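Local coordinates for cutm, flavoprotein of carbon monoxide dehydrogenase (PDB 1FFV) that binds FAD as the flavoprotein subunit of carbon monoxide dehydrogenase, where it probably passes electrons from CO oxidation on to an acceptor, at residues A28-G33 with H50-N55; D115-D120 with T159-N164. All coordinates share one frame; numbering follows the deposited sequence.

From the N terminus, strand 7-9 and helix 14-24 lead into strand 28-31. Contact 1 then closes a loop of 16 residues holding helix 37-42, and lays strand 50-53 beside 28-31, with 7-9 on its other side. Contact 2 later closes a 38-residue excursion through helix 125-131 and strands 135-140 and 143-148, joining the C-terminal part of helix 112-117 and what follows to strand 158-159 and the loop before strand 166-173. The two loops follow in series, neither nested nor crossing. The centres of contacts 1 and 2 lie about 13 Å apart without touch; FAD bridges them, its adenine held between Leu30 and Ile54 of contact 1 and Ala117 and Leu161 of contact 2.

Contact 1 (A28-G33 with H50-N55); sequences AKLLAG and HLIDIN. With FAD (flavin-adenine dinucleotide), chain J.
Leu30 and Ile54 touch through CD2 and CG2 (3.9 Å) and lie against one face of the FAD adenine, whose other face meets Ala117 and Leu161. Leu30 CD1 stands over the six-membered ring, 3.5 Å from C2A, while Ile54 CD1 reaches the same face near N6A; branched aliphatic side chains suit the flat face of the ring, whose polar atoms lie round its rim. Ala32 CB approaches the N7A edge obliquely, its methyl fitting between adenine and pyrophosphate. At the far end the imidazole of His50 meets the ring of His9, and its ND1 is hydrogen-bonded to His9 NE2.

Beneath these groups two parallel strands are joined by four backbone hydrogen bonds: Lys29 N to His50 O, Ile52 N to Lys29 O, Leu31 N to Ile52 O (2.7 Å) and Ile54 N to Leu31 O. Leu30 CD2 also packs on Ile52 CB, and on the opposite sheet face Leu31 CG meets Leu51 CD1. Asp53, with CG anti to its backbone N (chi1 -168°), turns OD1 back to accept from Asn55 N at 2.8 Å, an Asx turn; its OD2 bonds to Tyr8 OH.

FAD is gripped by the first strand and its exit loop. The long Lys29 chain, bent at chi2 (-66°), carries NZ to ribose O3B at 2.7 Å, and O2B donates to Leu30 O. Ala32 N binds O1A at 3.0 Å and Gly33 N weakly O1P, the glycine letting phosphate come close. This is a beta-alpha-beta unit, strand 28-31, helix 37-42, strand 50-53, with a dinucleotide-binding loop following its first strand.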
loop_
_atom_site.group_PDB
_atom_site.type_symbol
_atom_site.label_atom_id
_atom_site.label_comp_id
_atom_site.label_asym_id
_atom_site.label_seq_id
_atom_site.Cartn_x
_atom_site.Cartn_y
_atom_site.Cartn_z
ATOM N N ALA C 28 40.336 22.958 9.567
ATOM C CA ALA C 28 39.439 22.701 10.681
ATOM C C ALA C 28 38.712 23.977 11.069
ATOM O O ALA C 28 39.214 25.082 10.852
ATOM C CB ALA C 28 40.207 22.148 11.870
ATOM N N LYS C 29 37.531 23.809 11.654
ATOM C CA LYS C 29 36.703 24.927 12.093
ATOM C C LYS C 29 35.980 24.571 13.386
ATOM O O LYS C 29 35.454 23.467 13.529
ATOM C CB LYS C 29 35.683 25.287 11.003
ATOM C CG LYS C 29 35.980 26.582 10.265
ATOM C CD LYS C 29 35.856 27.738 11.227
ATOM C CE LYS C 29 36.071 29.067 10.562
ATOM N NZ LYS C 29 35.936 30.119 11.595
ATOM N N LEU C 30 35.982 25.497 14.340
ATOM C CA LEU C 30 35.312 25.274 15.620
ATOM C C LEU C 30 33.801 25.279 15.424
ATOM O O LEU C 30 33.258 26.153 14.739
ATOM C CB LEU C 30 35.704 26.364 16.618
ATOM C CG LEU C 30 37.171 26.431 17.043
ATOM C CD1 LEU C 30 37.425 27.672 17.879
ATOM C CD2 LEU C 30 37.527 25.176 17.822
ATOM N N LEU C 31 33.127 24.286 15.993
ATOM C CA LEU C 31 31.678 24.186 15.891
ATOM C C LEU C 31 31.084 24.568 17.244
ATOM O O LEU C 31 31.320 23.883 18.247
ATOM C CB LEU C 31 31.264 22.745 15.574
ATOM C CG LEU C 31 29.959 22.420 14.831
ATOM C CD1 LEU C 31 29.544 20.989 15.160
ATOM C CD2 LEU C 31 28.839 23.379 15.188
ATOM N N ALA C 32 30.346 25.675 17.285
ATOM C CA ALA C 32 29.702 26.099 18.528
ATOM C C ALA C 32 28.212 25.772 18.378
ATOM O O ALA C 32 27.859 24.610 18.167
ATOM C CB ALA C 32 29.931 27.582 18.771
ATOM N N GLY C 33 27.346 26.780 18.441
ATOM C CA GLY C 33 25.918 26.542 18.282
ATOM C C GLY C 33 25.565 26.059 16.882
ATOM O O GLY C 33 24.464 25.560 16.645
ATOM N N HIS C 50 37.325 19.461 8.668
ATOM C CA HIS C 50 37.252 19.053 10.065
ATOM C C HIS C 50 36.432 20.028 10.904
ATOM O O HIS C 50 36.602 21.245 10.801
ATOM C CB HIS C 50 38.658 18.968 10.677
ATOM C CG HIS C 50 39.504 17.872 10.113
ATOM N ND1 HIS C 50 39.590 16.626 10.697
ATOM C CD2 HIS C 50 40.310 17.836 9.025
ATOM C CE1 HIS C 50 40.414 15.869 9.992
ATOM N NE2 HIS C 50 40.864 16.579 8.973
ATOM N N LEU C 51 35.533 19.490 11.721
ATOM C CA LEU C 51 34.731 20.319 12.610
ATOM C C LEU C 51 35.071 19.938 14.039
ATOM O O LEU C 51 34.992 18.767 14.421
ATOM C CB LEU C 51 33.230 20.139 12.365
ATOM C CG LEU C 51 32.643 20.818 11.128
ATOM C CD1 LEU C 51 31.124 20.731 11.171
ATOM C CD2 LEU C 51 33.093 22.272 11.081
ATOM N N ILE C 52 35.521 20.923 14.806
ATOM C CA ILE C 52 35.872 20.690 16.196
ATOM C C ILE C 52 34.743 21.217 17.058
ATOM O O ILE C 52 34.599 22.425 17.251
ATOM C CB ILE C 52 37.187 21.391 16.575
ATOM C CG1 ILE C 52 38.315 20.882 15.686
ATOM C CG2 ILE C 52 37.512 21.147 18.052
ATOM C CD1 ILE C 52 39.524 21.765 15.718
ATOM N N ASP C 53 33.935 20.291 17.551
ATOM C CA ASP C 53 32.796 20.617 18.395
ATOM C C ASP C 53 33.260 20.997 19.802
ATOM O O ASP C 53 33.898 20.202 20.502
ATOM C CB ASP C 53 31.845 19.413 18.449
ATOM C CG ASP C 53 30.493 19.743 19.060
ATOM O OD1 ASP C 53 30.339 20.788 19.730
ATOM O OD2 ASP C 53 29.569 18.933 18.865
ATOM N N ILE C 54 32.938 22.219 20.210
ATOM C CA ILE C 54 33.307 22.688 21.537
ATOM C C ILE C 54 32.119 22.735 22.512
ATOM O O ILE C 54 32.195 23.401 23.541
ATOM C CB ILE C 54 34.022 24.062 21.472
ATOM C CG1 ILE C 54 33.155 25.085 20.729
ATOM C CG2 ILE C 54 35.379 23.911 20.789
ATOM C CD1 ILE C 54 33.744 26.480 20.674
ATOM N N ASN C 55 31.050 21.990 22.210
ATOM C CA ASN C 55 29.848 21.932 23.063
ATOM C C ASN C 55 29.970 21.027 24.285
ATOM O O ASN C 55 29.076 21.018 25.134
ATOM C CB ASN C 55 28.614 21.458 22.277
ATOM C CG ASN C 55 27.985 22.550 21.446
ATOM O OD1 ASN C 55 28.278 22.659 20.253
ATOM N ND2 ASN C 55 27.109 23.347 22.052
HETATM P PA FAD J . 28.667 28.840 14.933
HETATM O O1A FAD J . 29.544 27.700 15.251
HETATM O O2A FAD J . 27.657 28.675 14.044
HETATM O O5B FAD J . 29.627 29.843 14.385
HETATM C C5B FAD J . 30.751 30.248 15.140
HETATM C C4B FAD J . 31.745 30.894 14.185
HETATM O O4B FAD J . 32.728 31.495 15.083
HETATM C C3B FAD J . 32.617 29.960 13.389
HETATM O O3B FAD J . 33.430 30.548 12.439
HETATM C C2B FAD J . 33.303 29.245 14.533
HETATM O O2B FAD J . 34.374 28.494 14.072
HETATM C C1B FAD J . 33.705 30.399 15.397
HETATM N N9A FAD J . 33.535 30.233 16.830
HETATM C C8A FAD J . 32.399 29.857 17.501
HETATM N N7A FAD J . 32.573 29.803 18.819
HETATM C C5A FAD J . 33.885 30.154 19.010
HETATM C C6A FAD J . 34.682 30.295 20.220
HETATM N N6A FAD J . 34.236 30.077 21.427
HETATM N N1A FAD J . 35.974 30.672 20.000
HETATM C C2A FAD J . 36.476 30.910 18.767
HETATM N N3A FAD J . 35.823 30.812 17.611
HETATM C C4A FAD J . 34.522 30.436 17.781
HETATM N N1 FAD J . 22.298 36.566 15.017
HETATM C C2 FAD J . 22.094 37.810 15.426
HETATM O O2 FAD J . 22.928 38.408 16.020
HETATM N N3 FAD J . 20.884 38.504 15.186
HETATM C C4 FAD J . 19.848 37.920 14.510
HETATM O O4 FAD J . 18.823 38.546 14.327
HETATM C C4X FAD J . 20.055 36.557 14.048
HETATM N N5 FAD J . 19.079 35.936 13.380
HETATM C C5X FAD J . 19.319 34.662 12.970
HETATM C C6 FAD J . 18.291 34.027 12.272
HETATM C C7 FAD J . 18.425 32.754 11.817
HETATM C C7M FAD J . 17.296 32.096 11.061
HETATM C C8 FAD J . 19.644 32.026 12.053
HETATM C C8M FAD J . 19.821 30.611 11.556
HETATM C C9 FAD J . 20.687 32.646 12.757
HETATM C C9A FAD J . 20.527 33.949 13.212
HETATM N N10 FAD J . 21.547 34.640 13.929
HETATM C C10 FAD J . 21.332 35.904 14.340
HETATM C "C1'" FAD J . 22.830 33.926 14.236
HETATM C "C2'" FAD J . 23.164 33.223 15.633
HETATM O "O2'" FAD J . 22.715 34.419 16.211
HETATM C "C3'" FAD J . 24.493 32.935 14.963
HETATM O "O3'" FAD J . 23.834 31.763 15.494
HETATM C "C4'" FAD J . 25.653 32.365 15.751
HETATM O "O4'" FAD J . 26.006 33.561 14.982
HETATM C "C5'" FAD J . 27.015 31.930 15.196
HETATM O "O5'" FAD J . 26.933 31.492 16.744
HETATM P P FAD J . 27.001 29.984 16.992
HETATM O O1P FAD J . 27.054 29.864 18.532
HETATM O O2P FAD J . 25.954 29.274 16.430
HETATM O O3P FAD J . 28.215 29.481 16.327
#

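Contact 2 (D115-D120 with T159-N164); sequences DIAHGD and TLLEEN. Unlike the reference sequence in segment 115-120: Gly119 (reference Asn), Asp120 (reference His). With FAD (flavin-adenine dinucleotide), chain J.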
loop_
_atom_site.group_PDB
_atom_site.type_symbol
_atom_site.label_atom_id
_atom_site.label_comp_id
_atom_site.label_asym_id
_atom_site.label_seq_id
_atom_site.Cartn_x
_atom_site.Cartn_y
_atom_site.Cartn_z
ATOM N N ASP C 115 28.289 34.283 18.122
ATOM C CA ASP C 115 27.702 35.470 17.511
ATOM C C ASP C 115 28.791 36.522 17.344
ATOM O O ASP C 115 28.805 37.259 16.361
ATOM C CB ASP C 115 26.565 36.017 18.394
ATOM C CG ASP C 115 25.685 37.021 17.665
ATOM O OD1 ASP C 115 26.072 38.211 17.582
ATOM O OD2 ASP C 115 24.602 36.617 17.181
ATOM N N ILE C 116 29.699 36.592 18.313
ATOM C CA ILE C 116 30.792 37.554 18.253
ATOM C C ILE C 116 31.905 37.056 17.327
ATOM O O ILE C 116 32.329 37.767 16.424
ATOM C CB ILE C 116 31.338 37.876 19.678
ATOM C CG1 ILE C 116 30.247 38.583 20.498
ATOM C CG2 ILE C 116 32.568 38.769 19.592
ATOM C CD1 ILE C 116 30.584 38.796 21.956
ATOM N N ALA C 117 32.326 35.815 17.506
ATOM C CA ALA C 117 33.392 35.242 16.683
ATOM C C ALA C 117 33.110 35.229 15.173
ATOM O O ALA C 117 34.032 35.359 14.361
ATOM C CB ALA C 117 33.722 33.838 17.171
ATOM N N HIS C 118 31.839 35.073 14.807
ATOM C CA HIS C 118 31.420 35.033 13.407
ATOM C C HIS C 118 31.801 36.340 12.676
ATOM O O HIS C 118 32.120 36.326 11.486
ATOM C CB HIS C 118 29.912 34.749 13.338
ATOM C CG HIS C 118 29.399 34.471 11.957
ATOM N ND1 HIS C 118 30.031 33.614 11.082
ATOM C CD2 HIS C 118 28.308 34.939 11.304
ATOM C CE1 HIS C 118 29.352 33.567 9.948
ATOM N NE2 HIS C 118 28.303 34.361 10.057
ATOM N N GLY C 119 31.795 37.457 13.401
ATOM C CA GLY C 119 32.189 38.737 12.824
ATOM C C GLY C 119 31.306 39.303 11.731
ATOM O O GLY C 119 31.748 40.105 10.913
ATOM N N ASP C 120 30.050 38.887 11.729
ATOM C CA ASP C 120 29.075 39.343 10.753
ATOM C C ASP C 120 28.533 40.710 11.203
ATOM O O ASP C 120 28.073 40.856 12.340
ATOM C CB ASP C 120 27.934 38.313 10.679
ATOM C CG ASP C 120 27.016 38.502 9.464
ATOM O OD1 ASP C 120 26.870 39.631 8.942
ATOM O OD2 ASP C 120 26.411 37.495 9.039
ATOM N N THR C 159 37.980 38.958 12.714
ATOM C CA THR C 159 38.203 39.489 14.055
ATOM C C THR C 159 39.670 39.312 14.445
ATOM O O THR C 159 40.462 38.765 13.684
ATOM C CB THR C 159 37.325 38.780 15.121
ATOM O OG1 THR C 159 37.782 37.438 15.299
ATOM C CG2 THR C 159 35.855 38.764 14.711
ATOM N N LEU C 160 40.021 39.764 15.644
ATOM C CA LEU C 160 41.388 39.652 16.152
ATOM C C LEU C 160 41.740 38.189 16.485
ATOM O O LEU C 160 42.906 37.833 16.663
ATOM C CB LEU C 160 41.532 40.539 17.389
ATOM C CG LEU C 160 42.440 41.775 17.362
ATOM C CD1 LEU C 160 42.591 42.376 15.988
ATOM C CD2 LEU C 160 41.896 42.798 18.347
ATOM N N LEU C 161 40.717 37.344 16.526
ATOM C CA LEU C 161 40.866 35.923 16.825
ATOM C C LEU C 161 41.807 35.245 15.824
ATOM O O LEU C 161 41.677 35.423 14.618
ATOM C CB LEU C 161 39.483 35.276 16.778
ATOM C CG LEU C 161 39.082 34.027 17.551
ATOM C CD1 LEU C 161 39.604 34.034 18.977
ATOM C CD2 LEU C 161 37.552 33.980 17.531
ATOM N N GLU C 162 42.779 34.503 16.343
ATOM C CA GLU C 162 43.742 33.785 15.515
ATOM C C GLU C 162 43.180 32.384 15.226
ATOM O O GLU C 162 42.402 31.848 16.018
ATOM C CB GLU C 162 45.078 33.687 16.262
ATOM C CG GLU C 162 46.318 33.884 15.403
ATOM C CD GLU C 162 46.458 35.297 14.861
ATOM O OE1 GLU C 162 46.377 36.264 15.643
ATOM O OE2 GLU C 162 46.674 35.441 13.644
ATOM N N GLU C 163 43.583 31.787 14.104
ATOM C CA GLU C 163 43.103 30.456 13.717
ATOM C C GLU C 163 43.341 29.338 14.724
ATOM O O GLU C 163 42.690 28.294 14.666
ATOM C CB GLU C 163 43.689 30.043 12.372
ATOM C CG GLU C 163 43.192 30.856 11.200
ATOM C CD GLU C 163 43.607 30.253 9.871
ATOM O OE1 GLU C 163 44.789 29.854 9.731
ATOM O OE2 GLU C 163 42.742 30.171 8.971
ATOM N N ASN C 164 44.292 29.538 15.628
ATOM C CA ASN C 164 44.586 28.530 16.640
ATOM C C ASN C 164 44.098 28.933 18.029
ATOM O O ASN C 164 44.569 28.404 19.036
ATOM C CB ASN C 164 46.085 28.176 16.658
ATOM C CG ASN C 164 46.992 29.390 16.879
ATOM O OD1 ASN C 164 46.531 30.471 17.245
ATOM N ND2 ASN C 164 48.288 29.204 16.662
HETATM P PA FAD J . 28.667 28.840 14.933
HETATM O O1A FAD J . 29.544 27.700 15.251
HETATM O O2A FAD J . 27.657 28.675 14.044
HETATM O O5B FAD J . 29.627 29.843 14.385
HETATM C C5B FAD J . 30.751 30.248 15.140
HETATM C C4B FAD J . 31.745 30.894 14.185
HETATM O O4B FAD J . 32.728 31.495 15.083
HETATM C C3B FAD J . 32.617 29.960 13.389
HETATM O O3B FAD J . 33.430 30.548 12.439
HETATM C C2B FAD J . 33.303 29.245 14.533
HETATM O O2B FAD J . 34.374 28.494 14.072
HETATM C C1B FAD J . 33.705 30.399 15.397
HETATM N N9A FAD J . 33.535 30.233 16.830
HETATM C C8A FAD J . 32.399 29.857 17.501
HETATM N N7A FAD J . 32.573 29.803 18.819
HETATM C C5A FAD J . 33.885 30.154 19.010
HETATM C C6A FAD J . 34.682 30.295 20.220
HETATM N N6A FAD J . 34.236 30.077 21.427
HETATM N N1A FAD J . 35.974 30.672 20.000
HETATM C C2A FAD J . 36.476 30.910 18.767
HETATM N N3A FAD J . 35.823 30.812 17.611
HETATM C C4A FAD J . 34.522 30.436 17.781
HETATM N N1 FAD J . 22.298 36.566 15.017
HETATM C C2 FAD J . 22.094 37.810 15.426
HETATM O O2 FAD J . 22.928 38.408 16.020
HETATM N N3 FAD J . 20.884 38.504 15.186
HETATM C C4 FAD J . 19.848 37.920 14.510
HETATM O O4 FAD J . 18.823 38.546 14.327
HETATM C C4X FAD J . 20.055 36.557 14.048
HETATM N N5 FAD J . 19.079 35.936 13.380
HETATM C C5X FAD J . 19.319 34.662 12.970
HETATM C C6 FAD J . 18.291 34.027 12.272
HETATM C C7 FAD J . 18.425 32.754 11.817
HETATM C C7M FAD J . 17.296 32.096 11.061
HETATM C C8 FAD J . 19.644 32.026 12.053
HETATM C C8M FAD J . 19.821 30.611 11.556
HETATM C C9 FAD J . 20.687 32.646 12.757
HETATM C C9A FAD J . 20.527 33.949 13.212
HETATM N N10 FAD J . 21.547 34.640 13.929
HETATM C C10 FAD J . 21.332 35.904 14.340
HETATM C "C1'" FAD J . 22.830 33.926 14.236
HETATM C "C2'" FAD J . 23.164 33.223 15.633
HETATM O "O2'" FAD J . 22.715 34.419 16.211
HETATM C "C3'" FAD J . 24.493 32.935 14.963
HETATM O "O3'" FAD J . 23.834 31.763 15.494
HETATM C "C4'" FAD J . 25.653 32.365 15.751
HETATM O "O4'" FAD J . 26.006 33.561 14.982
HETATM C "C5'" FAD J . 27.015 31.930 15.196
HETATM O "O5'" FAD J . 26.933 31.492 16.744
HETATM P P FAD J . 27.001 29.984 16.992
HETATM O O1P FAD J . 27.054 29.864 18.532
HETATM O O2P FAD J . 25.954 29.274 16.430
HETATM O O3P FAD J . 28.215 29.481 16.327
HETATM O O HOH W 1 36.683 35.296 14.211
#
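Where Gly119 and Thr159 draw together, their CA atoms 6.2 Å apart, no backbone hydrogen bond joins the segments: Gly119 is the first residue after the helix to leave helical backbone angles, with a positive phi of 66°, which favours glycine, and its N-H is hydrogen-bonded to Ile116 O. That position is asparagine in the reference sequence. The methyl CG2 of Thr159 fits against this turn, 4.1 Å from Gly119 CA and close to the carbonyl oxygens of Ile116 and Ala117. Thr159 OG1, the other branch, has two partners: it accepts from Leu161 N at 3.2 Å, an ST turn, and it meets a water that donates to Ala117 O at 2.7 Å. A short hydroxyl-bearing residue thus supplies both an apolar and a polar link.

Beside the water, Ala117 CB meets Leu161 CD2 at 3.8 Å, and both methyl groups lie on one side of the adenine, CD2 3.5 Å from FAD C2A. Two residues before Ala117, Asp115 OD2 lies at the flavin end, 2.7 Å from FAD O2. Around the pair, Ile116 packs on Phe136 and Phe153, Leu161 on Leu138 of strand 135-140, and Asp115 on Pro126 of helix 125-131.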